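Probable tRNA pseudouridine synthase D (Methanosarcina mazei, PDB 1Z2Z) probably converts uridine at position 13 of transfer RNA into pseudouridine, as a member of the TruD family of pseudouridine synthases. Local coordinates at residues S275-I280 against K362-S367; T338-G343 against G383-V388; P167-I172 against I281-I286; Y344-A349 against V366-F371; L265-V270 against M379-T384. One frame throughout, in Å; residues are numbered along the deposited sequence.

Contact 1 (S275-I280 against K362-S367); sequences SYIYNI and KELGVS
Glu363 OE1 forms a salt bridge with NH2 of Arg284, one turn beyond Ile280 on helix 263-287. The bridge leaves OE1 beside CG2 of Ile280, at 4.3 Å. This is where the C-terminal end of helix 352-363 meets the side of helix 263-287. A Schellman motif closes the shorter helix. Gly365 takes a positive phi of 60°, and its N bonds to Lys362 O at 2.8 Å. Apart from Glu363, the contact is hydrocarbon packing.

Leu364 is its centre. It points to the longer helix, and its CD2 does nearly all the touching. CD2 lies 3.5 Å from Ile280 CD1, the two side chains reaching toward each other tip to tip. The same CD2 is 3.7 Å from CG1 of Ile277, whose side chain passes at a slant. It also comes to 3.9 Å from CE2 of the Tyr276 ring. CD1 of Ile280 lies over one face of that ring, offset toward its rim. Beyond the glycine, Val366 adds the last touch. Ile277 CG1 lies opposite its carbonyl carbon (chi1 -66°), and from there CD1 reaches Val366 CG2 at 4.0 Å, again end on.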
# COMPACT_ATOMS: atom_id res chain seq x y z
N SER A 275 -11.10 0.37 3.87
CA SER A 275 -10.21 1.12 2.99
C SER A 275 -11.01 1.49 1.74
O SER A 275 -10.84 2.57 1.19
CB SER A 275 -8.99 0.26 2.66
OG SER A 275 -8.28 -0.03 3.85
N TYR A 276 -11.89 0.59 1.32
CA TYR A 276 -12.72 0.84 0.16
C TYR A 276 -13.55 2.10 0.38
O TYR A 276 -13.46 3.07 -0.39
CB TYR A 276 -13.65 -0.35 -0.05
CG TYR A 276 -14.71 -0.11 -1.08
CD1 TYR A 276 -14.40 -0.02 -2.43
CD2 TYR A 276 -16.05 -0.02 -0.70
CE1 TYR A 276 -15.40 0.15 -3.38
CE2 TYR A 276 -17.06 0.15 -1.65
CZ TYR A 276 -16.73 0.24 -2.98
OH TYR A 276 -17.74 0.40 -3.90
N ILE A 277 -14.36 2.07 1.44
CA ILE A 277 -15.22 3.19 1.78
C ILE A 277 -14.39 4.46 1.93
O ILE A 277 -14.78 5.54 1.48
CB ILE A 277 -15.99 2.89 3.07
CG1 ILE A 277 -16.96 1.72 2.80
CG2 ILE A 277 -16.71 4.15 3.55
CD1 ILE A 277 -17.54 1.02 4.04
N TYR A 278 -13.22 4.31 2.54
CA TYR A 278 -12.36 5.44 2.73
C TYR A 278 -11.95 6.09 1.38
O TYR A 278 -11.88 7.31 1.27
CB TYR A 278 -11.13 5.02 3.55
CG TYR A 278 -10.01 5.99 3.47
CD1 TYR A 278 -9.16 6.01 2.38
CD2 TYR A 278 -9.79 6.90 4.49
CE1 TYR A 278 -8.11 6.91 2.31
CE2 TYR A 278 -8.74 7.80 4.43
CZ TYR A 278 -7.91 7.80 3.33
OH TYR A 278 -6.85 8.68 3.29
N ASN A 279 -11.69 5.27 0.37
CA ASN A 279 -11.31 5.79 -0.95
C ASN A 279 -12.44 6.62 -1.53
O ASN A 279 -12.24 7.76 -1.94
CB ASN A 279 -11.00 4.64 -1.91
CG ASN A 279 -9.61 4.08 -1.72
OD1 ASN A 279 -9.40 2.87 -1.83
ND2 ASN A 279 -8.65 4.95 -1.45
N ILE A 280 -13.62 6.02 -1.59
CA ILE A 280 -14.78 6.72 -2.12
C ILE A 280 -14.87 8.09 -1.48
O ILE A 280 -14.86 9.11 -2.17
CB ILE A 280 -16.05 5.93 -1.80
CG1 ILE A 280 -15.87 4.49 -2.27
CG2 ILE A 280 -17.23 6.56 -2.49
CD1 ILE A 280 -17.05 3.63 -2.00
N LYS A 362 -24.40 6.52 2.98
CA LYS A 362 -25.79 6.46 2.58
C LYS A 362 -26.00 5.67 1.29
O LYS A 362 -26.67 4.64 1.30
CB LYS A 362 -26.35 7.88 2.41
CG LYS A 362 -27.87 7.96 2.33
CD LYS A 362 -28.33 9.40 2.21
CE LYS A 362 -29.85 9.51 2.14
NZ LYS A 362 -30.27 10.94 1.97
N GLU A 363 -25.44 6.16 0.18
CA GLU A 363 -25.58 5.48 -1.10
C GLU A 363 -25.05 4.05 -1.03
O GLU A 363 -25.58 3.15 -1.69
CB GLU A 363 -24.84 6.24 -2.21
CG GLU A 363 -23.32 6.26 -2.08
CD GLU A 363 -22.63 6.81 -3.33
OE1 GLU A 363 -21.39 7.03 -3.29
OE2 GLU A 363 -23.32 7.03 -4.35
N LEU A 364 -24.02 3.85 -0.23
CA LEU A 364 -23.42 2.54 -0.09
C LEU A 364 -24.26 1.64 0.81
O LEU A 364 -23.98 0.44 0.94
CB LEU A 364 -22.00 2.68 0.45
CG LEU A 364 -20.88 2.10 -0.41
CD1 LEU A 364 -20.98 2.60 -1.85
CD2 LEU A 364 -19.55 2.50 0.21
N GLY A 365 -25.29 2.22 1.42
CA GLY A 365 -26.15 1.46 2.31
C GLY A 365 -25.38 0.86 3.47
O GLY A 365 -25.75 -0.19 3.99
N VAL A 366 -24.31 1.53 3.87
CA VAL A 366 -23.47 1.08 4.97
C VAL A 366 -24.14 1.37 6.30
O VAL A 366 -24.83 2.38 6.45
CB VAL A 366 -22.12 1.80 4.99
CG1 VAL A 366 -21.23 1.21 6.07
CG2 VAL A 366 -21.47 1.69 3.63
N SER A 367 -23.93 0.48 7.27
CA SER A 367 -24.50 0.60 8.61
C SER A 367 -23.42 0.45 9.70
O SER A 367 -22.80 -0.60 9.81
CB SER A 367 -25.58 -0.46 8.82
OG SER A 367 -25.06 -1.77 8.61

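Contact 2 (T338-G343 against G383-V388); sequences TAPLPG and GTRREV
Arg385 lies along the backbone of Thr338 to Pro340, in an irregular antiparallel pairing of two loops, one after strand 336-337 and one before strand 389-391. Its CB is 4.0 Å from Ala339 O. CG is turned away from its own backbone N (chi1 -153°) and comes to 3.4 Å from the same oxygen. The chain then bends at the CG-CD bond, which swings the guanidinium over the opposite backbone. CZ sits above Pro340 N. NH1 is 3.7 Å from CD of Pro340, and its salt bridge goes to Glu357. NH2 bonds to Thr338 OG1 at 3.0 Å, the hydroxyl standing at the edge of the guanidinium; the oxygen's position is less certain.

The backbones are also bonded to each other. Ala339 N bonds to Arg386 O at 2.9 Å. Leu341 and Thr384 form a hydrogen-bonded antiparallel pair, with Leu341 N to Thr384 O at 2.9 Å and Thr384 N to Leu341 O at 3.0 Å. Leu341 CD1 packs on CG of Arg386, 3.5 Å away. Helix 263-287 packs on Ala339 through Tyr278 and on Pro340 through Ile281. The Arg385 guanidinium is buried against the 338-340 backbone, and Glu357 would probably offset its charge.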
# COMPACT_ATOMS: atom_id res chain seq x y z
N THR A 338 -8.42 14.48 8.26
CA THR A 338 -8.54 13.04 8.17
C THR A 338 -9.88 12.63 7.59
O THR A 338 -10.80 13.44 7.51
CB THR A 338 -8.39 12.38 9.55
OG1 THR A 338 -9.60 12.55 10.29
CG2 THR A 338 -7.25 13.03 10.31
N ALA A 339 -9.98 11.38 7.17
CA ALA A 339 -11.20 10.83 6.60
C ALA A 339 -11.54 9.61 7.42
O ALA A 339 -10.66 8.98 8.00
CB ALA A 339 -10.97 10.44 5.16
N PRO A 340 -12.81 9.24 7.47
CA PRO A 340 -13.24 8.08 8.25
C PRO A 340 -13.04 6.70 7.69
O PRO A 340 -13.22 6.46 6.50
CB PRO A 340 -14.71 8.36 8.49
CG PRO A 340 -15.12 8.98 7.19
CD PRO A 340 -13.97 9.95 6.92
N LEU A 341 -12.66 5.78 8.56
CA LEU A 341 -12.51 4.39 8.19
C LEU A 341 -13.60 3.74 9.04
O LEU A 341 -13.35 3.17 10.10
CB LEU A 341 -11.11 3.86 8.56
CG LEU A 341 -10.05 3.85 7.44
CD1 LEU A 341 -8.66 3.66 8.00
CD2 LEU A 341 -10.37 2.75 6.47
N PRO A 342 -14.86 3.85 8.58
CA PRO A 342 -16.07 3.32 9.21
C PRO A 342 -15.94 2.05 10.07
O PRO A 342 -15.27 1.10 9.68
CB PRO A 342 -17.03 3.13 8.03
CG PRO A 342 -16.11 3.12 6.81
CD PRO A 342 -15.13 4.19 7.18
N GLY A 343 -16.60 2.07 11.23
CA GLY A 343 -16.60 0.95 12.16
C GLY A 343 -17.83 1.08 13.05
O GLY A 343 -18.93 1.28 12.54
N GLY A 383 -13.58 0.96 13.86
CA GLY A 383 -13.25 2.04 12.95
C GLY A 383 -12.04 2.86 13.37
O GLY A 383 -11.60 2.77 14.51
N THR A 384 -11.51 3.64 12.44
CA THR A 384 -10.35 4.48 12.70
C THR A 384 -10.47 5.74 11.84
O THR A 384 -11.48 5.92 11.17
CB THR A 384 -9.03 3.74 12.37
OG1 THR A 384 -8.05 4.66 11.86
CG2 THR A 384 -9.28 2.64 11.35
N ARG A 385 -9.46 6.61 11.88
CA ARG A 385 -9.52 7.83 11.09
C ARG A 385 -8.15 8.16 10.47
O ARG A 385 -7.36 8.91 11.05
CB ARG A 385 -10.02 8.99 11.97
CG ARG A 385 -10.73 10.11 11.20
CD ARG A 385 -11.69 10.90 12.09
NE ARG A 385 -13.04 10.93 11.53
CZ ARG A 385 -13.43 11.73 10.54
NH1 ARG A 385 -14.67 11.67 10.09
NH2 ARG A 385 -12.58 12.61 10.02
N ARG A 386 -7.90 7.60 9.29
CA ARG A 386 -6.64 7.81 8.56
C ARG A 386 -6.57 9.18 7.93
O ARG A 386 -7.58 9.75 7.56
CB ARG A 386 -6.48 6.76 7.45
CG ARG A 386 -5.73 5.48 7.84
CD ARG A 386 -4.20 5.69 7.95
NE ARG A 386 -3.47 4.45 7.65
CZ ARG A 386 -2.14 4.34 7.60
NH1 ARG A 386 -1.36 5.39 7.84
NH2 ARG A 386 -1.58 3.16 7.30
N GLU A 387 -5.35 9.70 7.80
CA GLU A 387 -5.15 11.01 7.19
C GLU A 387 -5.66 10.97 5.76
O GLU A 387 -6.04 9.91 5.25
CB GLU A 387 -3.67 11.39 7.20
CG GLU A 387 -2.76 10.41 6.47
CD GLU A 387 -2.41 9.19 7.32
OE1 GLU A 387 -1.80 9.37 8.40
OE2 GLU A 387 -2.74 8.06 6.91
N VAL A 388 -5.64 12.12 5.09
CA VAL A 388 -6.14 12.22 3.73
C VAL A 388 -5.08 12.55 2.69
O VAL A 388 -5.06 11.96 1.62
CB VAL A 388 -7.26 13.28 3.66
CG1 VAL A 388 -7.70 13.48 2.23
CG2 VAL A 388 -8.43 12.83 4.49

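Contact 3 (P167-I172 against I281-I286); sequences PNFFGI and ILCRRI
An inverse gamma turn centred on Asn168, just after strand 165-167, packs against the C-terminal half of helix 263-287 within the TRUD family region. The turn puts Pro167 and Phe169 on the helix side, where they meet Leu282, Cys283 and Ile286. These three residues lie within about one turn of the helix, and the contact is buried.

The Phe169 ring does most of the work. CG lies opposite the carbonyl carbon (chi1 -78°), which carries the ring away from the loop and up to the helix. Leu282 approaches at a slant. Its CD1 lies 4.3 Å above one face of the ring, offset toward the rim, while its CB is 4.0 Å from CE1. CD1 of Leu282 also reaches the loop backbone, at 3.8 Å from Asn168 N. Ile286 comes from the opposite direction and sets CD1 4.1 Å from CZ. Pro167 extends the apolar surface, with CB 4.2 Å from CD2 of Leu282.

Around this, helix 423-430 touches Pro167 and Phe169. Tyr278, a turn earlier on the long helix, gives a hydrogen-bond partner to Asn168 O. Cys283 adds a sulfur-aromatic contact. Its SG stands at the edge of the Phe169 ring, not over the face: it is 4.4 Å from the ring centroid and 73° off the ring normal.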
# COMPACT_ATOMS: atom_id res chain seq x y z
N PRO A 167 -3.30 12.38 -3.02
CA PRO A 167 -4.26 11.76 -2.11
C PRO A 167 -3.74 10.49 -1.48
O PRO A 167 -3.00 9.74 -2.10
CB PRO A 167 -5.49 11.53 -2.99
CG PRO A 167 -4.93 11.43 -4.36
CD PRO A 167 -3.87 12.51 -4.37
N ASN A 168 -4.14 10.26 -0.24
CA ASN A 168 -3.69 9.07 0.46
C ASN A 168 -4.59 7.87 0.18
O ASN A 168 -5.05 7.20 1.10
CB ASN A 168 -3.63 9.33 1.96
CG ASN A 168 -2.76 8.32 2.67
OD1 ASN A 168 -1.54 8.35 2.51
ND2 ASN A 168 -3.39 7.40 3.42
N PHE A 169 -4.82 7.60 -1.11
CA PHE A 169 -5.67 6.48 -1.54
C PHE A 169 -5.09 5.11 -1.18
O PHE A 169 -3.88 4.95 -1.04
CB PHE A 169 -5.86 6.53 -3.06
CG PHE A 169 -6.87 7.55 -3.53
CD1 PHE A 169 -8.21 7.43 -3.20
CD2 PHE A 169 -6.47 8.60 -4.36
CE1 PHE A 169 -9.15 8.34 -3.69
CE2 PHE A 169 -7.41 9.51 -4.85
CZ PHE A 169 -8.74 9.38 -4.52
N PHE A 170 -5.97 4.11 -1.05
CA PHE A 170 -5.55 2.75 -0.75
C PHE A 170 -5.34 2.00 -2.07
O PHE A 170 -6.31 1.62 -2.75
CB PHE A 170 -6.58 2.02 0.13
CG PHE A 170 -6.31 2.14 1.62
CD1 PHE A 170 -5.33 1.37 2.23
CD2 PHE A 170 -6.98 3.09 2.39
CE1 PHE A 170 -5.01 1.54 3.58
CE2 PHE A 170 -6.68 3.27 3.74
CZ PHE A 170 -5.69 2.50 4.33
N GLY A 171 -4.07 1.82 -2.44
CA GLY A 171 -3.71 1.15 -3.68
C GLY A 171 -4.39 -0.18 -3.98
O GLY A 171 -4.79 -0.91 -3.08
N ILE A 172 -4.49 -0.49 -5.27
CA ILE A 172 -5.12 -1.73 -5.71
C ILE A 172 -4.41 -2.97 -5.16
O ILE A 172 -5.01 -4.04 -5.08
CB ILE A 172 -5.20 -1.79 -7.27
CG1 ILE A 172 -5.84 -3.10 -7.73
CG2 ILE A 172 -3.81 -1.66 -7.87
CD1 ILE A 172 -7.28 -3.30 -7.24
N ILE A 281 -14.92 8.10 -0.14
CA ILE A 281 -15.01 9.33 0.63
C ILE A 281 -13.98 10.37 0.23
O ILE A 281 -14.31 11.54 0.03
CB ILE A 281 -14.87 9.05 2.14
CG1 ILE A 281 -16.12 8.34 2.66
CG2 ILE A 281 -14.62 10.36 2.90
CD1 ILE A 281 -15.99 7.77 4.06
N LEU A 282 -12.73 9.94 0.12
CA LEU A 282 -11.65 10.85 -0.25
C LEU A 282 -11.89 11.50 -1.60
O LEU A 282 -11.47 12.64 -1.84
CB LEU A 282 -10.33 10.09 -0.28
CG LEU A 282 -9.15 10.91 0.22
CD1 LEU A 282 -7.90 10.03 0.19
CD2 LEU A 282 -8.95 12.16 -0.64
N CYS A 283 -12.57 10.78 -2.49
CA CYS A 283 -12.89 11.24 -3.84
C CYS A 283 -14.01 12.25 -3.80
O CYS A 283 -13.87 13.38 -4.27
CB CYS A 283 -13.33 10.06 -4.71
SG CYS A 283 -12.04 8.88 -5.12
N ARG A 284 -15.13 11.81 -3.24
CA ARG A 284 -16.31 12.64 -3.11
C ARG A 284 -15.87 13.99 -2.55
O ARG A 284 -16.32 15.04 -3.01
CB ARG A 284 -17.32 11.97 -2.18
CG ARG A 284 -18.76 12.16 -2.58
CD ARG A 284 -19.04 11.50 -3.93
NE ARG A 284 -19.17 10.05 -3.85
CZ ARG A 284 -19.21 9.25 -4.91
NH1 ARG A 284 -19.12 9.76 -6.13
NH2 ARG A 284 -19.35 7.93 -4.76
N ARG A 285 -14.97 13.97 -1.57
CA ARG A 285 -14.50 15.21 -0.99
C ARG A 285 -13.66 16.01 -1.97
O ARG A 285 -13.66 17.24 -1.93
CB ARG A 285 -13.70 14.94 0.28
CG ARG A 285 -13.25 16.20 1.01
CD ARG A 285 -12.98 15.89 2.46
NE ARG A 285 -12.59 17.06 3.24
CZ ARG A 285 -11.53 17.81 2.98
NH1 ARG A 285 -11.25 18.85 3.74
NH2 ARG A 285 -10.74 17.51 1.95
N ILE A 286 -12.94 15.32 -2.85
CA ILE A 286 -12.12 15.99 -3.85
C ILE A 286 -13.06 16.57 -4.90
O ILE A 286 -12.74 17.55 -5.57
CB ILE A 286 -11.13 15.02 -4.55
CG1 ILE A 286 -10.06 14.56 -3.54
CG2 ILE A 286 -10.46 15.71 -5.74
CD1 ILE A 286 -9.11 13.48 -4.07

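Contact 4 (Y344-A349 against V366-F371); sequences YNTEFA and VSLEGF
This is a surface contact between two loops that flank helix 352-363, joined mainly by the side chain of Leu368. Residues 344-349 run toward the start of that helix, and residues 366-371 follow its end, with a short 3-10 turn over 368-370. The contact therefore brings together the chain on the two ends of one helix.

Leu368 CG lies opposite its carbonyl carbon (chi1 -64°), which sends the branch to the edge of Phe348. Phe348 comes from the opposite direction and meets it with the far edge of its ring. CZ is 3.3 Å from Leu368 CD2, which lies close to the ring plane, and CE1 is 3.6 Å from CD1. The methyls therefore straddle the end of the ring instead of covering a face. Thr346 crosses the leucine at about a right angle, its OG1 4.0 Å from CD1. That hydroxyl has its polar partner in Gly343 N.

Tyr344 makes the second half of the contact. Its CB is 3.6 Å from Leu368 O, and its CD2 is 3.7 Å from Phe371 O, which approaches in the plane of the ring at its edge. The turn is closed by its own bonds, Gly370 N to Ser367 O at 2.7 Å and Phe371 N to Leu368 O at 3.2 Å. The loops meet mainly through hydrocarbon, with two carbonyl oxygens beside carbons of Tyr344, so polar bonds impose little direction across the contact.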
# COMPACT_ATOMS: atom_id res chain seq x y z
N TYR A 344 -17.67 0.98 14.36
CA TYR A 344 -18.82 1.13 15.24
C TYR A 344 -18.49 2.14 16.33
O TYR A 344 -19.23 2.29 17.30
CB TYR A 344 -19.21 -0.21 15.85
CG TYR A 344 -18.23 -0.78 16.85
CD1 TYR A 344 -17.97 -0.14 18.06
CD2 TYR A 344 -17.59 -1.99 16.61
CE1 TYR A 344 -17.11 -0.69 19.00
CE2 TYR A 344 -16.72 -2.55 17.55
CZ TYR A 344 -16.49 -1.89 18.74
OH TYR A 344 -15.67 -2.44 19.69
N ASN A 345 -17.37 2.83 16.14
CA ASN A 345 -16.87 3.82 17.09
C ASN A 345 -16.39 5.01 16.26
O ASN A 345 -15.48 5.74 16.64
CB ASN A 345 -15.70 3.18 17.88
CG ASN A 345 -15.14 4.08 18.99
OD1 ASN A 345 -14.42 5.04 18.74
ND2 ASN A 345 -15.48 3.74 20.23
N THR A 346 -17.03 5.18 15.10
CA THR A 346 -16.67 6.26 14.18
C THR A 346 -17.39 7.54 14.54
O THR A 346 -18.55 7.52 14.94
CB THR A 346 -17.04 5.93 12.72
OG1 THR A 346 -16.58 4.61 12.39
CG2 THR A 346 -16.41 6.95 11.77
N GLU A 347 -16.68 8.65 14.36
CA GLU A 347 -17.22 9.97 14.65
C GLU A 347 -17.27 10.77 13.36
O GLU A 347 -16.28 11.40 12.97
CB GLU A 347 -16.32 10.69 15.65
CG GLU A 347 -16.79 12.08 16.04
CD GLU A 347 -15.67 12.90 16.66
OE1 GLU A 347 -14.95 12.36 17.52
OE2 GLU A 347 -15.51 14.09 16.29
N PHE A 348 -18.42 10.75 12.68
CA PHE A 348 -18.57 11.50 11.44
C PHE A 348 -18.21 12.96 11.70
O PHE A 348 -18.37 13.45 12.81
CB PHE A 348 -20.00 11.40 10.92
CG PHE A 348 -20.52 9.99 10.83
CD1 PHE A 348 -19.65 8.92 10.64
CD2 PHE A 348 -21.89 9.74 10.93
CE1 PHE A 348 -20.13 7.61 10.55
CE2 PHE A 348 -22.39 8.43 10.84
CZ PHE A 348 -21.50 7.36 10.65
N ALA A 349 -17.72 13.65 10.67
CA ALA A 349 -17.36 15.06 10.81
C ALA A 349 -18.63 15.93 10.70
O ALA A 349 -19.72 15.41 10.45
CB ALA A 349 -16.35 15.44 9.74
N VAL A 366 -24.31 1.53 3.87
CA VAL A 366 -23.47 1.08 4.97
C VAL A 366 -24.14 1.37 6.30
O VAL A 366 -24.83 2.38 6.45
CB VAL A 366 -22.12 1.80 4.99
CG1 VAL A 366 -21.23 1.21 6.07
CG2 VAL A 366 -21.47 1.69 3.63
N SER A 367 -23.93 0.48 7.27
CA SER A 367 -24.50 0.60 8.61
C SER A 367 -23.42 0.45 9.70
O SER A 367 -22.80 -0.60 9.81
CB SER A 367 -25.58 -0.46 8.82
OG SER A 367 -25.06 -1.77 8.61
N LEU A 368 -23.22 1.50 10.49
CA LEU A 368 -22.22 1.47 11.57
C LEU A 368 -22.47 0.30 12.53
O LEU A 368 -21.52 -0.30 13.04
CB LEU A 368 -22.25 2.79 12.36
CG LEU A 368 -21.88 4.11 11.66
CD1 LEU A 368 -20.42 4.08 11.25
CD2 LEU A 368 -22.78 4.34 10.45
N GLU A 369 -23.74 -0.01 12.75
CA GLU A 369 -24.16 -1.10 13.64
C GLU A 369 -23.83 -2.44 12.98
O GLU A 369 -23.98 -3.50 13.59
CB GLU A 369 -25.66 -1.00 13.88
CG GLU A 369 -26.13 0.41 14.21
CD GLU A 369 -27.58 0.66 13.85
OE1 GLU A 369 -27.96 0.42 12.68
OE2 GLU A 369 -28.34 1.11 14.74
N GLY A 370 -23.40 -2.37 11.73
CA GLY A 370 -23.06 -3.57 10.99
C GLY A 370 -21.62 -4.01 11.15
O GLY A 370 -21.30 -5.17 10.90
N PHE A 371 -20.75 -3.09 11.57
CA PHE A 371 -19.34 -3.40 11.77
C PHE A 371 -19.08 -4.18 13.05
O PHE A 371 -17.99 -4.11 13.63
CB PHE A 371 -18.48 -2.14 11.79
CG PHE A 371 -18.00 -1.72 10.42
CD1 PHE A 371 -18.72 -0.80 9.66
CD2 PHE A 371 -16.82 -2.24 9.90
CE1 PHE A 371 -18.28 -0.42 8.39
CE2 PHE A 371 -16.37 -1.86 8.64
CZ PHE A 371 -17.10 -0.94 7.88

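Contact 5 (L265-V270 against M379-T384); sequences LYRMFV and MSSKGT
Met379, modelled as selenomethionine, fills the dense side of this contact, between Tyr266 and Val270 of helix 263-287. Its CG is 3.3 Å from Tyr266 O, and the chain runs extended before bending at the CG-SE bond (chi3 -87°). That bend carries CE to 4.2 Å from CD1 of the Tyr266 ring, which it approaches obliquely. Val270 also packs on it. Val270 CG2 touches Met379 CG at 4.1 Å and lies 3.4 Å from Met379 O. Phe258 and Ile189 also touch the selenomethionine, which is buried.

The looser side belongs to Arg267, which is partly exposed. Its chain reaches along the loop, bends at the CG-CD bond, and brings the guanidinium edge to Ser380 O. The bond from NH2 to that oxygen is weak, at 3.2 Å and 138°. NH2 also lies 3.5 Å from CB of Ser381. The stronger partner of this arginine is Glu378 O, bonded by NE, just before the loop segment.

Within the loop, Ser381 OG accepts a bond from Gly383 N at 3.2 Å, with an angle of 165° at the hydrogen. This part is an ST turn; the contact as a whole is a loop laid on the first turns of helix 263-287.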
# COMPACT_ATOMS: atom_id res chain seq x y z
N LEU A 265 -5.39 -12.30 7.80
CA LEU A 265 -6.57 -11.95 7.02
C LEU A 265 -7.75 -11.86 7.97
O LEU A 265 -8.72 -11.14 7.70
CB LEU A 265 -6.85 -13.00 5.94
CG LEU A 265 -6.00 -12.97 4.67
CD1 LEU A 265 -6.13 -11.62 3.99
CD2 LEU A 265 -4.56 -13.27 5.02
N TYR A 266 -7.67 -12.60 9.07
CA TYR A 266 -8.72 -12.62 10.09
C TYR A 266 -9.44 -11.28 10.16
O TYR A 266 -10.66 -11.23 10.26
CB TYR A 266 -8.10 -12.96 11.45
CG TYR A 266 -9.10 -13.32 12.51
CD1 TYR A 266 -10.04 -14.34 12.29
CD2 TYR A 266 -9.14 -12.64 13.73
CE1 TYR A 266 -10.99 -14.66 13.26
CE2 TYR A 266 -10.08 -12.95 14.70
CZ TYR A 266 -11.01 -13.95 14.46
OH TYR A 266 -11.96 -14.24 15.41
N ARG A 267 -8.68 -10.20 10.10
CA ARG A 267 -9.27 -8.88 10.16
C ARG A 267 -8.93 -8.02 8.93
O ARG A 267 -9.36 -6.87 8.85
CB ARG A 267 -8.82 -8.18 11.45
CG ARG A 267 -9.00 -9.03 12.71
CD ARG A 267 -8.78 -8.22 13.98
NE ARG A 267 -9.95 -7.44 14.35
CZ ARG A 267 -9.99 -6.12 14.42
NH1 ARG A 267 -8.90 -5.40 14.14
NH2 ARG A 267 -11.11 -5.50 14.76
N MSE A 268 -8.17 -8.57 7.99
CA MSE A 268 -7.82 -7.81 6.78
C MSE A 268 -9.04 -7.56 5.91
O MSE A 268 -9.19 -6.49 5.32
CB MSE A 268 -6.77 -8.55 5.95
CG MSE A 268 -5.36 -8.57 6.54
SE MSE A 268 -4.01 -9.08 5.20
CE MSE A 268 -2.91 -7.46 5.21
N PHE A 269 -9.93 -8.54 5.84
CA PHE A 269 -11.12 -8.37 5.04
C PHE A 269 -11.88 -7.11 5.46
O PHE A 269 -12.03 -6.19 4.66
CB PHE A 269 -12.01 -9.60 5.18
CG PHE A 269 -11.30 -10.88 4.93
CD1 PHE A 269 -11.26 -11.87 5.90
CD2 PHE A 269 -10.66 -11.11 3.71
CE1 PHE A 269 -10.59 -13.07 5.67
CE2 PHE A 269 -9.99 -12.30 3.48
CZ PHE A 269 -9.96 -13.28 4.45
N VAL A 270 -12.34 -7.06 6.71
CA VAL A 270 -13.09 -5.90 7.19
C VAL A 270 -12.30 -4.60 6.98
O VAL A 270 -12.87 -3.59 6.57
CB VAL A 270 -13.50 -6.05 8.71
CG1 VAL A 270 -14.14 -4.76 9.20
CG2 VAL A 270 -14.49 -7.20 8.89
N MSE A 379 -13.62 -10.31 14.84
CA MSE A 379 -13.44 -9.85 13.47
C MSE A 379 -14.09 -8.50 13.23
O MSE A 379 -13.91 -7.90 12.17
CB MSE A 379 -14.05 -10.89 12.53
CG MSE A 379 -13.78 -10.65 11.07
SE MSE A 379 -14.73 -11.95 10.03
CE MSE A 379 -13.40 -13.36 10.01
N SER A 380 -14.84 -8.01 14.22
CA SER A 380 -15.50 -6.73 14.07
C SER A 380 -14.64 -5.60 14.61
O SER A 380 -14.11 -5.67 15.72
CB SER A 380 -16.87 -6.73 14.76
OG SER A 380 -16.76 -6.67 16.16
N SER A 381 -14.51 -4.57 13.80
CA SER A 381 -13.72 -3.41 14.16
C SER A 381 -14.67 -2.27 14.50
O SER A 381 -15.85 -2.29 14.13
CB SER A 381 -12.82 -3.01 12.99
OG SER A 381 -12.07 -1.84 13.28
N LYS A 382 -14.13 -1.28 15.20
CA LYS A 382 -14.89 -0.12 15.60
C LYS A 382 -14.60 1.07 14.71
O LYS A 382 -15.30 2.08 14.78
CB LYS A 382 -14.59 0.23 17.07
CG LYS A 382 -13.12 0.06 17.52
CD LYS A 382 -12.20 1.21 17.09
CE LYS A 382 -10.81 1.04 17.71
NZ LYS A 382 -9.82 2.07 17.25
N GLY A 383 -13.58 0.96 13.86
CA GLY A 383 -13.25 2.04 12.95
C GLY A 383 -12.04 2.86 13.37
O GLY A 383 -11.60 2.77 14.51
N THR A 384 -11.51 3.64 12.44
CA THR A 384 -10.35 4.48 12.70
C THR A 384 -10.47 5.74 11.84
O THR A 384 -11.48 5.92 11.17
CB THR A 384 -9.03 3.74 12.37
OG1 THR A 384 -8.05 4.66 11.86
CG2 THR A 384 -9.28 2.64 11.35

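In the fold
From the N terminus, the first segment reached is 167-172, just after strand 165-167. Contact 3 ties it to helix 263-287 and closes a largely helical loop. The same helix opens contact 5 near its start and contact 1 in its middle, before contact 3 closes, so contact 3 crosses both. Contact 2 follows contact 3 in series and closes the span from 338-343 to 383-388, which holds helix 352-363. Contact 1 lies within the span of contact 5 and crosses contact 2. Contact 4 is enclosed by the spans of contacts 2 and 5. Contacts 1, 3 and 5 use the long helix; contacts 2 and 4 tie the loops around helix 352-363 to each other.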